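Local coordinates for HIGH potential IRON sulfur protein (Ectothiorhodospira shaposhnikovii, PDB 1HPI), which carries electrons in the anaerobic electron transport of a purple photosynthetic bacterium, using a high-potential [4Fe-4S] cluster, at residues M1-A11 / W48-V59. Residues are numbered along the deposited sequence; the frame is centred on the assembly and turned at random.
Sequences MERLSEDDPAA and WGPCSVFPGKLV. With SF4 (iron/sulfur cluster), chain B.
Parallel strand pairing joins Glu2 and Arg3 to Lys57 and Leu58, placing the N-terminal strand at one edge of the three-stranded sheet of this HiPIP. Leu58 N donates to Glu2 O at 2.9 Å, and Leu58 O accepts from Leu4 N in a nearly straight bond (172°). Glu2 N reaches Gly56 O. On one face, Arg3 CD lies 3.3 Å above the Trp48 ring plane, a CH-pi contact over the ring centre. After a bend at chi3 (-68°) the guanidinium stands steeply on the ring, planes 71° apart, with its NH1 edge toward Trp48 CH2. Arg3 CZ is 4.9 Å from the centroid of the Trp48 six-membered ring, a cation-pi contact. A serine in place of Trp48 would probably leave the Arg3 guanidinium free to turn. On the other face, Glu2 OE2 and Lys57 NZ form a long salt bridge (3.5 Å). A water links Lys57 NZ to Arg3 O. Inward, Leu4 CD2 sits 3.8 Å above the Phe54 ring centre, a CH-pi contact. Phe54 CE2 lies 3.8 Å from cluster sulfur S2. Cys51 SG binds a cluster iron. The Glu2-Lys57 and Arg3-Trp48 pairs lie toward solvent; the apolar Leu4-Phe54 layer is consistent with shielding the cluster from water here.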
ATOM      1  N   MET A   1     -13.942   8.534  -3.945  1.00  9.41           N
ATOM      2  CA  MET A   1     -12.863   7.834  -3.277  1.00  9.98           C
ATOM      3  C   MET A   1     -13.337   6.408  -3.014  1.00 20.06           C
ATOM      4  O   MET A   1     -14.453   6.217  -2.532  1.00 13.81           O
ATOM      5  CB  MET A   1     -12.521   8.614  -1.998  1.00 19.53           C
ATOM      6  CG  MET A   1     -11.730   7.845  -0.967  1.00 25.69           C
ATOM      7  SD  MET A   1      -9.965   8.231  -1.037  1.00 47.10           S
ATOM      8  CE  MET A   1      -9.889   9.504  -2.326  1.00 22.44           C
ATOM      9  N   GLU A   2     -12.535   5.409  -3.354  1.00 10.11           N
ATOM     10  CA  GLU A   2     -12.949   4.032  -3.132  1.00  9.79           C
ATOM     11  C   GLU A   2     -11.732   3.142  -2.958  1.00  8.86           C
ATOM     12  O   GLU A   2     -10.610   3.533  -3.266  1.00  9.68           O
ATOM     13  CB  GLU A   2     -13.860   3.507  -4.259  1.00 13.72           C
ATOM     14  CG  GLU A   2     -13.095   3.454  -5.592  1.00 10.73           C
ATOM     15  CD  GLU A   2     -13.876   2.926  -6.758  1.00 53.63           C
ATOM     16  OE1 GLU A   2     -15.092   2.567  -6.436  1.00 20.51           O
ATOM     17  OE2 GLU A   2     -13.413   2.856  -7.883  1.00 53.95           O
ATOM     18  N   ARG A   3     -11.958   1.930  -2.470  1.00  8.63           N
ATOM     19  CA  ARG A   3     -10.850   1.018  -2.266  1.00 10.26           C
ATOM     20  C   ARG A   3     -10.150   0.613  -3.557  1.00  7.45           C
ATOM     21  O   ARG A   3     -10.797   0.296  -4.553  1.00 10.25           O
ATOM     22  CB  ARG A   3     -11.323  -0.247  -1.538  1.00 10.79           C
ATOM     23  CG  ARG A   3     -11.711  -0.033  -0.071  1.00 10.12           C
ATOM     24  CD  ARG A   3     -11.933  -1.345   0.678  1.00 11.24           C
ATOM     25  NE  ARG A   3     -13.121  -1.975   0.135  1.00 17.15           N
ATOM     26  CZ  ARG A   3     -13.147  -3.176  -0.426  1.00 20.56           C
ATOM     27  NH1 ARG A   3     -12.053  -3.925  -0.516  1.00 28.25           N
ATOM     28  NH2 ARG A   3     -14.307  -3.630  -0.896  1.00 28.67           N
ATOM     29  N   LEU A   4      -8.817   0.602  -3.543  1.00  6.45           N
ATOM     30  CA  LEU A   4      -8.042   0.189  -4.709  1.00  5.91           C
ATOM     31  C   LEU A   4      -8.209  -1.322  -4.905  1.00 13.55           C
ATOM     32  O   LEU A   4      -8.304  -2.075  -3.934  1.00 11.21           O
ATOM     33  CB  LEU A   4      -6.554   0.381  -4.333  1.00  6.88           C
ATOM     34  CG  LEU A   4      -5.531  -0.001  -5.404  1.00  8.23           C
ATOM     35  CD1 LEU A   4      -5.719   0.857  -6.653  1.00  7.79           C
ATOM     36  CD2 LEU A   4      -4.131   0.198  -4.834  1.00  9.43           C
ATOM     37  N   SER A   5      -8.218  -1.797  -6.144  1.00  8.85           N
ATOM     38  CA  SER A   5      -8.331  -3.220  -6.404  1.00 13.41           C
ATOM     39  C   SER A   5      -6.943  -3.739  -6.795  1.00 15.95           C
ATOM     40  O   SER A   5      -6.182  -3.041  -7.448  1.00 13.13           O
ATOM     41  CB  SER A   5      -9.311  -3.495  -7.539  1.00 15.22           C
ATOM     42  OG  SER A   5      -9.138  -4.820  -8.007  1.00 22.59           O
ATOM     43  N   GLU A   6      -6.575  -4.957  -6.418  1.00 11.21           N
ATOM     44  CA  GLU A   6      -5.271  -5.482  -6.784  1.00  9.72           C
ATOM     45  C   GLU A   6      -5.106  -5.642  -8.283  1.00 10.57           C
ATOM     46  O   GLU A   6      -3.987  -5.689  -8.782  1.00 16.42           O
ATOM     47  CB  GLU A   6      -4.997  -6.820  -6.080  1.00 11.07           C
ATOM     48  CG  GLU A   6      -4.519  -6.634  -4.636  1.00 13.00           C
ATOM     49  CD  GLU A   6      -4.233  -7.981  -4.059  1.00 28.87           C
ATOM     50  OE1 GLU A   6      -4.437  -9.003  -4.685  1.00 26.32           O
ATOM     51  OE2 GLU A   6      -3.752  -7.948  -2.848  1.00 11.25           O
ATOM     52  N   ASP A   7      -6.209  -5.731  -9.013  1.00 11.74           N
ATOM     53  CA  ASP A   7      -6.050  -5.870 -10.444  1.00 12.00           C
ATOM     54  C   ASP A   7      -6.191  -4.555 -11.153  1.00 18.92           C
ATOM     55  O   ASP A   7      -6.236  -4.532 -12.377  1.00 22.85           O
ATOM     56  CB  ASP A   7      -6.971  -6.836 -11.185  1.00 26.58           C
ATOM     57  CG  ASP A   7      -7.446  -7.943 -10.328  1.00 35.30           C
ATOM     58  OD1 ASP A   7      -6.491  -8.786  -9.994  1.00100.00           O
ATOM     59  OD2 ASP A   7      -8.587  -7.998  -9.930  1.00 92.93           O
ATOM     60  N   ASP A   8      -6.278  -3.468 -10.414  1.00 12.39           N
ATOM     61  CA  ASP A   8      -6.379  -2.235 -11.139  1.00  9.14           C
ATOM     62  C   ASP A   8      -5.005  -2.067 -11.775  1.00 11.75           C
ATOM     63  O   ASP A   8      -3.991  -2.388 -11.168  1.00 11.95           O
ATOM     64  CB  ASP A   8      -6.606  -1.083 -10.168  1.00  8.57           C
ATOM     65  CG  ASP A   8      -7.041   0.210 -10.804  1.00100.00           C
ATOM     66  OD1 ASP A   8      -6.036   0.946 -11.210  1.00 67.31           O
ATOM     67  OD2 ASP A   8      -8.210   0.532 -10.925  1.00100.00           O
ATOM     68  N   PRO A   9      -4.947  -1.566 -12.992  1.00 10.57           N
ATOM     69  CA  PRO A   9      -3.671  -1.385 -13.645  1.00 13.92           C
ATOM     70  C   PRO A   9      -2.678  -0.555 -12.828  1.00 12.39           C
ATOM     71  O   PRO A   9      -1.488  -0.863 -12.829  1.00 10.93           O
ATOM     72  CB  PRO A   9      -3.965  -0.798 -15.023  1.00 16.32           C
ATOM     73  CG  PRO A   9      -5.471  -0.874 -15.219  1.00 14.64           C
ATOM     74  CD  PRO A   9      -6.081  -1.171 -13.863  1.00 19.32           C
ATOM     75  N   ALA A  10      -3.164   0.474 -12.121  1.00  6.82           N
ATOM     76  CA  ALA A  10      -2.307   1.311 -11.297  1.00  5.98           C
ATOM     77  C   ALA A  10      -1.657   0.472 -10.199  1.00 11.91           C
ATOM     78  O   ALA A  10      -0.484   0.640  -9.848  1.00 11.29           O
ATOM     79  CB  ALA A  10      -3.106   2.454 -10.692  1.00 15.14           C
ATOM     80  N   ALA A  11      -2.453  -0.446  -9.645  1.00 12.41           N
ATOM     81  CA  ALA A  11      -1.987  -1.329  -8.583  1.00 13.48           C
ATOM     82  C   ALA A  11      -0.897  -2.246  -9.092  1.00  4.36           C
ATOM     83  O   ALA A  11       0.146  -2.431  -8.475  1.00  6.59           O
ATOM     84  CB  ALA A  11      -3.130  -2.175  -8.035  1.00  9.46           C
ATOM     85  N   TRP A  48      -8.258   0.976   6.141  1.00  9.10           N
ATOM     86  CA  TRP A  48      -8.140   1.443   4.767  1.00 10.80           C
ATOM     87  C   TRP A  48      -7.871   2.926   4.819  1.00 11.16           C
ATOM     88  O   TRP A  48      -8.517   3.642   5.571  1.00 13.61           O
ATOM     89  CB  TRP A  48      -9.389   1.175   3.913  1.00  7.95           C
ATOM     90  CG  TRP A  48      -9.606  -0.291   3.764  1.00 10.88           C
ATOM     91  CD1 TRP A  48     -10.254  -1.092   4.646  1.00  9.82           C
ATOM     92  CD2 TRP A  48      -9.154  -1.128   2.699  1.00 10.16           C
ATOM     93  NE1 TRP A  48     -10.255  -2.386   4.195  1.00 13.33           N
ATOM     94  CE2 TRP A  48      -9.587  -2.442   3.003  1.00  9.58           C
ATOM     95  CE3 TRP A  48      -8.441  -0.893   1.522  1.00  9.42           C
ATOM     96  CZ2 TRP A  48      -9.302  -3.513   2.157  1.00  5.62           C
ATOM     97  CZ3 TRP A  48      -8.172  -1.952   0.681  1.00 10.94           C
ATOM     98  CH2 TRP A  48      -8.600  -3.245   0.999  1.00 12.07           C
ATOM     99  N   GLY A  49      -6.915   3.400   4.044  1.00  8.75           N
ATOM    100  CA  GLY A  49      -6.634   4.815   4.098  1.00  5.53           C
ATOM    101  C   GLY A  49      -6.042   5.305   2.797  1.00  9.24           C
ATOM    102  O   GLY A  49      -5.664   4.545   1.913  1.00 11.82           O
ATOM    103  N   PRO A  50      -5.963   6.615   2.690  1.00  9.79           N
ATOM    104  CA  PRO A  50      -5.419   7.213   1.493  1.00  8.77           C
ATOM    105  C   PRO A  50      -3.909   7.037   1.375  1.00  5.42           C
ATOM    106  O   PRO A  50      -3.173   6.865   2.352  1.00  9.41           O
ATOM    107  CB  PRO A  50      -5.768   8.706   1.591  1.00 10.71           C
ATOM    108  CG  PRO A  50      -6.269   8.962   3.005  1.00 21.45           C
ATOM    109  CD  PRO A  50      -6.594   7.605   3.602  1.00 11.36           C
ATOM    110  N   CYS A  51      -3.471   7.100   0.132  1.00  6.93           N
ATOM    111  CA  CYS A  51      -2.067   6.975  -0.243  1.00 11.32           C
ATOM    112  C   CYS A  51      -1.731   8.013  -1.327  1.00 10.42           C
ATOM    113  O   CYS A  51      -2.405   8.073  -2.351  1.00  5.79           O
ATOM    114  CB  CYS A  51      -1.764   5.547  -0.742  1.00  8.26           C
ATOM    115  SG  CYS A  51      -0.129   5.460  -1.511  1.00  8.59           S
ATOM    116  N   SER A  52      -0.700   8.834  -1.132  1.00  8.10           N
ATOM    117  CA  SER A  52      -0.314   9.869  -2.094  1.00 11.83           C
ATOM    118  C   SER A  52      -0.063   9.384  -3.503  1.00 13.88           C
ATOM    119  O   SER A  52      -0.301  10.093  -4.475  1.00 13.27           O
ATOM    120  CB  SER A  52       0.950  10.553  -1.626  1.00 12.56           C
ATOM    121  OG  SER A  52       0.651  11.040  -0.338  1.00 51.99           O
ATOM    122  N   VAL A  53       0.432   8.166  -3.614  1.00  8.44           N
ATOM    123  CA  VAL A  53       0.706   7.649  -4.927  1.00  6.06           C
ATOM    124  C   VAL A  53      -0.500   7.053  -5.641  1.00  6.27           C
ATOM    125  O   VAL A  53      -0.392   6.710  -6.815  1.00  7.77           O
ATOM    126  CB  VAL A  53       2.029   6.870  -4.976  1.00 15.83           C
ATOM    127  CG1 VAL A  53       1.889   5.447  -4.457  1.00 13.87           C
ATOM    128  CG2 VAL A  53       2.636   6.868  -6.373  1.00 28.49           C
ATOM    129  N   PHE A  54      -1.653   6.952  -4.958  1.00  6.22           N
ATOM    130  CA  PHE A  54      -2.874   6.410  -5.543  1.00  3.52           C
ATOM    131  C   PHE A  54      -4.023   7.367  -5.293  1.00  9.75           C
ATOM    132  O   PHE A  54      -4.915   7.113  -4.492  1.00  7.57           O
ATOM    133  CB  PHE A  54      -3.218   5.076  -4.850  1.00  7.97           C
ATOM    134  CG  PHE A  54      -2.365   3.925  -5.321  1.00  6.60           C
ATOM    135  CD1 PHE A  54      -2.581   3.422  -6.603  1.00  9.87           C
ATOM    136  CD2 PHE A  54      -1.373   3.339  -4.533  1.00  8.60           C
ATOM    137  CE1 PHE A  54      -1.837   2.354  -7.105  1.00 10.64           C
ATOM    138  CE2 PHE A  54      -0.622   2.266  -5.017  1.00  4.79           C
ATOM    139  CZ  PHE A  54      -0.850   1.776  -6.304  1.00  7.78           C
ATOM    140  N   PRO A  55      -4.008   8.501  -5.967  1.00 11.03           N
ATOM    141  CA  PRO A  55      -5.054   9.489  -5.793  1.00 11.93           C
ATOM    142  C   PRO A  55      -6.452   8.928  -6.016  1.00  6.83           C
ATOM    143  O   PRO A  55      -6.694   8.176  -6.960  1.00 13.36           O
ATOM    144  CB  PRO A  55      -4.776  10.588  -6.822  1.00 11.21           C
ATOM    145  CG  PRO A  55      -3.405  10.302  -7.405  1.00 11.67           C
ATOM    146  CD  PRO A  55      -3.030   8.881  -7.009  1.00 11.57           C
ATOM    147  N   GLY A  56      -7.374   9.316  -5.134  1.00  8.92           N
ATOM    148  CA  GLY A  56      -8.759   8.881  -5.228  1.00 14.98           C
ATOM    149  C   GLY A  56      -9.028   7.477  -4.729  1.00 21.56           C
ATOM    150  O   GLY A  56     -10.136   6.966  -4.868  1.00 11.39           O
ATOM    151  N   LYS A  57      -8.014   6.847  -4.146  1.00 12.88           N
ATOM    152  CA  LYS A  57      -8.191   5.496  -3.657  1.00 14.08           C
ATOM    153  C   LYS A  57      -7.806   5.299  -2.211  1.00 12.46           C
ATOM    154  O   LYS A  57      -7.049   6.087  -1.656  1.00 12.59           O
ATOM    155  CB  LYS A  57      -7.078   4.636  -4.213  1.00 15.12           C
ATOM    156  CG  LYS A  57      -7.186   4.394  -5.688  1.00 16.62           C
ATOM    157  CD  LYS A  57      -8.602   4.114  -6.093  1.00 19.64           C
ATOM    158  CE  LYS A  57      -8.626   3.632  -7.522  1.00 30.74           C
ATOM    159  NZ  LYS A  57      -9.971   3.666  -8.103  1.00 47.28           N
ATOM    160  N   LEU A  58      -8.334   4.216  -1.639  1.00  8.71           N
ATOM    161  CA  LEU A  58      -8.050   3.821  -0.269  1.00  6.68           C
ATOM    162  C   LEU A  58      -7.208   2.554  -0.396  1.00  8.28           C
ATOM    163  O   LEU A  58      -7.575   1.650  -1.156  1.00  7.90           O
ATOM    164  CB  LEU A  58      -9.288   3.436   0.568  1.00  9.43           C
ATOM    165  CG  LEU A  58     -10.221   4.604   0.854  1.00 16.50           C
ATOM    166  CD1 LEU A  58     -11.438   4.087   1.616  1.00 17.92           C
ATOM    167  CD2 LEU A  58      -9.492   5.650   1.686  1.00 14.67           C
ATOM    168  N   VAL A  59      -6.090   2.465   0.325  1.00  8.63           N
ATOM    169  CA  VAL A  59      -5.256   1.270   0.260  1.00  7.75           C
ATOM    170  C   VAL A  59      -5.343   0.538   1.595  1.00 11.95           C
ATOM    171  O   VAL A  59      -5.715   1.139   2.606  1.00 10.40           O
ATOM    172  CB  VAL A  59      -3.804   1.549  -0.115  1.00  8.43           C
ATOM    173  CG1 VAL A  59      -3.777   2.294  -1.448  1.00 13.06           C
ATOM    174  CG2 VAL A  59      -3.115   2.360   0.972  1.00  6.67           C
TER
HETATM  175 FE1  SF4 B  80       1.061   1.379   0.697  1.00  8.54          FE
HETATM  176 FE2  SF4 B  80       3.160   3.138   0.738  1.00 10.35          FE
HETATM  177 FE3  SF4 B  80       0.904   3.668  -0.723  1.00  9.58          FE
HETATM  178 FE4  SF4 B  80       2.567   1.648  -1.491  1.00  8.32          FE
HETATM  179  S1  SF4 B  80       3.081   3.836  -1.359  1.00  8.26           S
HETATM  180  S2  SF4 B  80       0.321   1.565  -1.394  1.00  8.80           S
HETATM  181  S3  SF4 B  80       3.282   0.914   0.478  1.00  7.13           S
HETATM  182  S4  SF4 B  80       1.035   3.431   1.520  1.00  8.22           S
HETATM  183  O   HOH W   1     -10.633   1.178  -7.003  1.00 28.16           O